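Local coordinates for nucleoprotein (Human coronavirus NL63, PDB 5EPW) that probably packages the positive-strand viral RNA genome into a helical ribonucleocapsid, this chain being its C-terminal dimerization domain, at residues B[28-31]-B[35-38]. Sequence-based numbering, arbitrary orientation.
Sequences RVPT and NVIQ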
loop_
_atom_site.group_PDB
_atom_site.type_symbol
_atom_site.label_atom_id
_atom_site.label_comp_id
_atom_site.label_asym_id
_atom_site.label_seq_id
_atom_site.Cartn_x
_atom_site.Cartn_y
_atom_site.Cartn_z
ATOM N N ARG B 28 -7.226 3.312 -8.801
ATOM C CA ARG B 28 -8.663 3.037 -8.837
ATOM C C ARG B 28 -9.277 2.900 -7.468
ATOM O O ARG B 28 -8.619 2.428 -6.516
ATOM C CB ARG B 28 -8.913 1.804 -9.694
ATOM C CG ARG B 28 -8.417 1.978 -11.122
ATOM C CD ARG B 28 -8.676 0.761 -12.065
ATOM N NE ARG B 28 -8.042 1.042 -13.337
ATOM C CZ ARG B 28 -7.589 0.135 -14.165
ATOM N NH1 ARG B 28 -7.611 -1.186 -13.949
ATOM N NH2 ARG B 28 -6.922 0.573 -15.232
ATOM N N VAL B 29 -10.544 3.275 -7.335
ATOM C CA VAL B 29 -11.258 3.209 -6.106
ATOM C C VAL B 29 -12.547 2.436 -6.417
ATOM O O VAL B 29 -13.459 2.948 -7.104
ATOM C CB VAL B 29 -11.594 4.611 -5.515
ATOM C CG1 VAL B 29 -12.443 4.448 -4.286
ATOM C CG2 VAL B 29 -10.334 5.400 -5.256
ATOM N N PRO B 30 -12.630 1.141 -6.009
ATOM C CA PRO B 30 -13.807 0.308 -6.343
ATOM C C PRO B 30 -15.051 0.653 -5.511
ATOM O O PRO B 30 -14.950 0.946 -4.327
ATOM C CB PRO B 30 -13.293 -1.107 -6.055
ATOM C CG PRO B 30 -12.427 -0.850 -4.874
ATOM C CD PRO B 30 -11.637 0.388 -5.223
ATOM N N THR B 31 -16.230 0.493 -6.160
ATOM C CA THR B 31 -17.568 0.737 -5.608
ATOM C C THR B 31 -18.497 -0.315 -6.186
ATOM O O THR B 31 -18.097 -1.073 -7.003
ATOM C CB THR B 31 -18.091 2.109 -6.025
ATOM O OG1 THR B 31 -18.205 2.141 -7.414
ATOM C CG2 THR B 31 -17.156 3.230 -5.584
ATOM N N ASN B 35 -16.731 -2.492 -9.470
ATOM C CA ASN B 35 -16.318 -3.237 -8.274
ATOM C C ASN B 35 -14.852 -3.742 -8.337
ATOM O O ASN B 35 -14.085 -3.360 -9.221
ATOM C CB ASN B 35 -17.342 -4.313 -7.977
ATOM C CG ASN B 35 -17.299 -5.451 -8.981
ATOM O OD1 ASN B 35 -16.291 -5.711 -9.708
ATOM N ND2 ASN B 35 -18.475 -6.154 -9.072
ATOM N N VAL B 36 -14.495 -4.548 -7.354
ATOM C CA VAL B 36 -13.127 -4.995 -7.249
ATOM C C VAL B 36 -12.675 -5.847 -8.466
ATOM O O VAL B 36 -11.532 -5.787 -8.893
ATOM C CB VAL B 36 -12.895 -5.738 -5.906
ATOM C CG1 VAL B 36 -11.552 -6.445 -5.842
ATOM C CG2 VAL B 36 -13.070 -4.765 -4.787
ATOM N N ILE B 37 -13.578 -6.715 -8.928
ATOM C CA ILE B 37 -13.261 -7.487 -10.108
ATOM C C ILE B 37 -13.062 -6.625 -11.368
ATOM O O ILE B 37 -12.126 -6.848 -12.160
ATOM C CB ILE B 37 -14.381 -8.532 -10.384
ATOM C CG1 ILE B 37 -14.467 -9.562 -9.293
ATOM C CG2 ILE B 37 -14.276 -9.118 -11.810
ATOM C CD1 ILE B 37 -15.746 -10.388 -9.281
ATOM N N GLN B 38 -13.893 -5.569 -11.503
ATOM C CA GLN B 38 -13.831 -4.666 -12.617
ATOM C C GLN B 38 -12.558 -3.807 -12.577
ATOM O O GLN B 38 -11.889 -3.607 -13.556
ATOM C CB GLN B 38 -15.144 -3.836 -12.650
ATOM C CG GLN B 38 -16.443 -4.668 -12.892
ATOM C CD GLN B 38 -17.734 -3.816 -12.720
ATOM O OE1 GLN B 38 -18.273 -3.599 -11.605
ATOM N NE2 GLN B 38 -18.228 -3.288 -13.850
#
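Thr31 O meets Asn35 at its backbone: it receives a CA-H...O contact from Asn35 CA at 3.1 Å, and the neighbouring Asn35 N, though near, is badly angled for it. That N-H is spent within its own segment, on Gln38 OE1 at 2.9 Å; the bond is almost straight at hydrogen (170°), but the nitrogen stands well above the plane of the Gln38 amide. In return Gln38 N reaches Asn35 OD1 at 3.0 Å, meeting the oxygen nearly head-on, in line with CG-OD1. With CG between the backbone N and the carbonyl carbon (chi1 71°), OD1 is brought to this N-H of the first turn. The two reciprocal bonds use the backbone N-H groups of Asn35 and Gln38 and probably restrict both side-chain amides.

On the apolar side, the CB-CG side of Pro30 rests against the start of the helix. Pro30 CB lies 3.8 Å from Asn35 C, and CB and CG both touch the Val36 CG2 methyl, with CB at 3.9 Å. This methyl is anti to the Val36 carbonyl carbon and beside its backbone N. Phe40 adds to the cover of Pro30, while Ala75 and Phe79 of the second subunit pack on Pro30 and Val36, placing this small apolar patch at the dimer interface. Farther back, Arg28 NH1 bonds to Cys39 O, tying the incoming loop to the far end of the same short helix. Reciprocal bonding between Asn35 at the N-cap and Gln38 three residues on defines a capping box, here opening helix 36-39 of the coronavirus nucleocapsid dimerization domain.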